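Side-chain contacts in succinylglutamate desuccinylase (Chromobacterium violaceum, PDB 1YW4), which probably hydrolyses N-succinylglutamate to succinate and glutamate with one zinc ion per subunit, the last step of arginine breakdown by the succinyltransferase pathway: residues Asn90-Ala93 with Ile94-Gly97; Ser199-Thr202 with Ser203-Glu207. All blocks are in the same frame, centred on the assembly; numbering follows the deposited sequence.

Interaction 1 of 2, residues Asn90-Ala93 with Ile94-Gly97; sequences NLDA and IRQG
Asp92 and Arg95 are brought together by different first torsions: CG of Asp92 lies beside its backbone N (chi1 -73°), whereas CG of Arg95 is trans to its own (chi1 177°), and a bend at chi3 (36°) turns the guanidinium back toward the carboxylate. The two side chains run alongside each other, one turn of helix 91-96 apart. OD1 of Asp92 meets the guanidinium at its edge, 3.6 Å from NH2 of Arg95, a long salt bridge with the two planes almost perpendicular. One water closes the gap, donating to Asp92 OD1 and accepting from Arg95 NE, both at 2.8 Å, so the pair is held both directly and through solvent.

Both ends of this short helix are capped. Asn90 is the N-cap: its OD1 accepts from Ala93 N at 3.3 Å, with the donor well above the carbonyl plane, while its ND2 is bonded to Glu121. At the other end Gly97, with positive phi, closes a Schellman motif; its N reaches Ala93 O at 2.7 Å in a weak bond and Ile94 O at 3.1 Å. Ile94 lays CG1 3.1 Å from Asn90 O, on the buried side of the helix.

The helix follows strand 83-88 after two residues; Leu91 packs on Ala11, and Ile94 and Arg95 on Leu12, Ala11 and Leu12 both belonging to helix 7-12, while Asn90 pairs through its backbone with Gly54, just beyond strand 48-53.

Interaction 2 of 2, residues Ser199-Thr202 with Ser203-Glu207; sequences SYFT and SQYCE
Phe201 and Tyr205, one turn apart on helix 198-205, point the same way with their ring planes only 19° from parallel. The rings are slid so far along each other that they barely overlap, with centroids 4.9 Å apart. The root of the tyrosine, more than its ring, lies over one face of Phe201: Tyr205 CB sits 3.9 Å from the Phe201 ring centroid in a CH-pi contact, and CE1 of Phe201 comes within 3.4 Å of Tyr205 CG. Both side chains have CG trans to the backbone N (chi1 172° and -166°), which sends them off the helix in step.

Tyr200 and Gln204 repeat the spacing on another side of the helix. Gln204 CB stands over the Tyr200 face, 4.3 Å from the ring centroid, and its CG lies 3.8 Å from Tyr200 OH, a hydroxyl that is hydrogen-bonded to His167. Cys206 adds its sulfur obliquely to the Phe201 ring, SG lying 4.0 Å from CE2.

Phe201, Tyr205 and Cys206 pack on helix 120-137, whereas Ser199, Thr202 and Ser203 rest on Ala210 of strand 209-215. The contact thus rests on dispersion, with CH groups and a polarisable sulfur set against aromatic rings and no charge pair among them.

Interactions 1 and 2 each lie along a short helix of the catalytic domain, yet they do not touch: their centres lie 24 Å apart and their nearest atoms about 13 Å. Each approaches the zinc site, formed by His56, Glu59 and His149, through its first residue. The side chain of Asn90 is about 6 Å from that of His56 and about 10 Å from the zinc ion; that of Ser199 is about 7 Å from that of His149 and about 11 Å from the metal. Ser199 also lies about 10 Å, side chain to side chain, from Glu214, the predicted active-site residue. Only these leading residues are placed near the metal by the distances, and neither is among its ligands.

Interaction 1 of 2, residues Asn90-Ala93 with Ile94-Gly97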
loop_
_atom_site.group_PDB
_atom_site.type_symbol
_atom_site.label_atom_id
_atom_site.label_comp_id
_atom_site.label_asym_id
_atom_site.label_seq_id
_atom_site.Cartn_x
_atom_site.Cartn_y
_atom_site.Cartn_z
ATOM N N ASN A 90 25.193 4.804 -23.878
ATOM C CA ASN A 90 26.139 3.737 -24.140
ATOM C C ASN A 90 26.477 3.739 -25.622
ATOM O O ASN A 90 25.893 2.986 -26.395
ATOM C CB ASN A 90 25.531 2.392 -23.729
ATOM C CG ASN A 90 26.579 1.326 -23.529
ATOM O OD1 ASN A 90 27.639 1.371 -24.149
ATOM N ND2 ASN A 90 26.290 0.357 -22.668
ATOM N N LEU A 91 27.432 4.578 -26.018
ATOM C CA LEU A 91 27.814 4.694 -27.427
ATOM C C LEU A 91 28.242 3.402 -28.104
ATOM O O LEU A 91 27.784 3.093 -29.209
ATOM C CB LEU A 91 28.923 5.732 -27.595
ATOM C CG LEU A 91 28.514 7.202 -27.478
ATOM C CD1 LEU A 91 29.779 8.065 -27.430
ATOM C CD2 LEU A 91 27.630 7.600 -28.657
ATOM N N ASP A 92 29.132 2.659 -27.456
ATOM C CA ASP A 92 29.613 1.399 -28.009
ATOM C C ASP A 92 28.464 0.431 -28.238
ATOM O O ASP A 92 28.379 -0.208 -29.293
ATOM C CB ASP A 92 30.647 0.782 -27.067
ATOM C CG ASP A 92 31.968 1.524 -27.096
ATOM O OD1 ASP A 92 32.798 1.217 -27.982
ATOM O OD2 ASP A 92 32.174 2.425 -26.248
ATOM N N ALA A 93 27.570 0.336 -27.256
ATOM C CA ALA A 93 26.422 -0.555 -27.370
ATOM C C ALA A 93 25.499 -0.089 -28.494
ATOM O O ALA A 93 24.938 -0.903 -29.230
ATOM C CB ALA A 93 25.653 -0.615 -26.041
ATOM N N ILE A 94 25.331 1.221 -28.626
ATOM C CA ILE A 94 24.478 1.742 -29.693
ATOM C C ILE A 94 25.096 1.393 -31.044
ATOM O O ILE A 94 24.430 0.848 -31.921
ATOM C CB ILE A 94 24.303 3.275 -29.579
ATOM C CG1 ILE A 94 23.521 3.602 -28.296
ATOM C CG2 ILE A 94 23.565 3.828 -30.818
ATOM C CD1 ILE A 94 23.384 5.102 -27.991
ATOM N N ARG A 95 26.376 1.694 -31.206
ATOM C CA ARG A 95 27.053 1.399 -32.454
ATOM C C ARG A 95 26.976 -0.110 -32.791
ATOM O O ARG A 95 26.860 -0.477 -33.961
ATOM C CB ARG A 95 28.500 1.892 -32.365
ATOM C CG ARG A 95 29.366 1.599 -33.578
ATOM C CD ARG A 95 30.664 2.410 -33.525
ATOM N NE ARG A 95 31.168 2.556 -32.162
ATOM C CZ ARG A 95 31.251 3.716 -31.512
ATOM N NH1 ARG A 95 30.865 4.840 -32.097
ATOM N NH2 ARG A 95 31.716 3.752 -30.272
ATOM N N GLN A 96 26.991 -0.971 -31.772
ATOM C CA GLN A 96 26.923 -2.426 -31.989
ATOM C C GLN A 96 25.499 -2.997 -32.038
ATOM O O GLN A 96 25.292 -4.139 -32.458
ATOM C CB GLN A 96 27.710 -3.174 -30.904
ATOM C CG GLN A 96 29.191 -2.845 -30.854
ATOM C CD GLN A 96 29.919 -3.234 -32.127
ATOM O OE1 GLN A 96 29.960 -4.411 -32.501
ATOM N NE2 GLN A 96 30.502 -2.243 -32.802
ATOM N N GLY A 97 24.524 -2.205 -31.608
ATOM C CA GLY A 97 23.146 -2.660 -31.606
ATOM C C GLY A 97 22.836 -3.649 -30.493
ATOM O O GLY A 97 21.895 -4.442 -30.594
HETATM O O HOH W 1 31.585 0.397 -30.391
#

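Interaction 2 of 2, residues Ser199-Thr202 with Ser203-Glu207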
loop_
_atom_site.group_PDB
_atom_site.type_symbol
_atom_site.label_atom_id
_atom_site.label_comp_id
_atom_site.label_asym_id
_atom_site.label_seq_id
_atom_site.Cartn_x
_atom_site.Cartn_y
_atom_site.Cartn_z
ATOM N N SER A 199 18.169 7.248 -13.389
ATOM C CA SER A 199 17.116 8.101 -12.839
ATOM C C SER A 199 17.176 8.186 -11.307
ATOM O O SER A 199 16.773 9.191 -10.717
ATOM C CB SER A 199 15.724 7.632 -13.292
ATOM O OG SER A 199 15.387 6.377 -12.743
ATOM N N TYR A 200 17.660 7.136 -10.654
ATOM C CA TYR A 200 17.776 7.181 -9.204
ATOM C C TYR A 200 18.916 8.148 -8.865
ATOM O O TYR A 200 18.767 9.018 -8.005
ATOM C CB TYR A 200 18.103 5.800 -8.629
ATOM C CG TYR A 200 18.323 5.848 -7.137
ATOM C CD1 TYR A 200 17.273 6.140 -6.275
ATOM C CD2 TYR A 200 19.595 5.671 -6.593
ATOM C CE1 TYR A 200 17.477 6.261 -4.912
ATOM C CE2 TYR A 200 19.815 5.789 -5.231
ATOM C CZ TYR A 200 18.750 6.086 -4.397
ATOM O OH TYR A 200 18.947 6.213 -3.047
ATOM N N PHE A 201 20.047 7.992 -9.554
ATOM C CA PHE A 201 21.210 8.850 -9.323
ATOM C C PHE A 201 20.866 10.332 -9.412
ATOM O O PHE A 201 21.191 11.103 -8.506
ATOM C CB PHE A 201 22.336 8.547 -10.324
ATOM C CG PHE A 201 23.481 9.528 -10.250
ATOM C CD1 PHE A 201 24.379 9.494 -9.181
ATOM C CD2 PHE A 201 23.607 10.542 -11.199
ATOM C CE1 PHE A 201 25.382 10.460 -9.053
ATOM C CE2 PHE A 201 24.605 11.515 -11.080
ATOM C CZ PHE A 201 25.493 11.475 -10.005
ATOM N N THR A 202 20.208 10.743 -10.494
ATOM C CA THR A 202 19.875 12.161 -10.644
ATOM C C THR A 202 18.839 12.617 -9.621
ATOM O O THR A 202 18.940 13.713 -9.059
ATOM C CB THR A 202 19.392 12.494 -12.082
ATOM O OG1 THR A 202 18.288 11.656 -12.436
ATOM C CG2 THR A 202 20.528 12.285 -13.082
ATOM N N SER A 203 17.855 11.768 -9.357
ATOM C CA SER A 203 16.831 12.116 -8.378
ATOM C C SER A 203 17.426 12.305 -6.978
ATOM O O SER A 203 17.097 13.265 -6.287
ATOM C CB SER A 203 15.753 11.032 -8.326
ATOM O OG SER A 203 14.829 11.289 -7.290
ATOM N N GLN A 204 18.308 11.397 -6.573
ATOM C CA GLN A 204 18.902 11.461 -5.247
ATOM C C GLN A 204 20.128 12.370 -5.120
ATOM O O GLN A 204 20.170 13.251 -4.260
ATOM C CB GLN A 204 19.277 10.052 -4.785
ATOM C CG GLN A 204 19.494 9.918 -3.283
ATOM C CD GLN A 204 18.304 10.416 -2.473
ATOM O OE1 GLN A 204 17.154 10.088 -2.772
ATOM N NE2 GLN A 204 18.579 11.204 -1.439
ATOM N N TYR A 205 21.119 12.149 -5.973
ATOM C CA TYR A 205 22.350 12.924 -5.941
ATOM C C TYR A 205 22.164 14.349 -6.434
ATOM O O TYR A 205 22.698 15.283 -5.844
ATOM C CB TYR A 205 23.420 12.229 -6.778
ATOM C CG TYR A 205 24.820 12.752 -6.567
ATOM C CD1 TYR A 205 25.339 13.779 -7.358
ATOM C CD2 TYR A 205 25.640 12.198 -5.586
ATOM C CE1 TYR A 205 26.652 14.236 -7.176
ATOM C CE2 TYR A 205 26.944 12.644 -5.393
ATOM C CZ TYR A 205 27.444 13.659 -6.191
ATOM O OH TYR A 205 28.749 14.068 -6.019
ATOM N N CYS A 206 21.404 14.521 -7.508
ATOM C CA CYS A 206 21.187 15.847 -8.066
ATOM C C CYS A 206 19.844 16.386 -7.616
ATOM O O CYS A 206 19.460 17.497 -7.978
ATOM C CB CYS A 206 21.229 15.785 -9.593
ATOM S SG CYS A 206 22.697 14.975 -10.256
ATOM N N GLU A 207 19.153 15.586 -6.810
ATOM C CA GLU A 207 17.831 15.909 -6.292
ATOM C C GLU A 207 16.938 16.528 -7.359
ATOM O O GLU A 207 16.338 17.579 -7.160
ATOM C CB GLU A 207 17.923 16.815 -5.047
ATOM C CG GLU A 207 18.594 18.152 -5.245
ATOM C CD GLU A 207 18.717 18.951 -3.949
ATOM O OE1 GLU A 207 19.086 20.141 -4.025
ATOM O OE2 GLU A 207 18.451 18.389 -2.860
#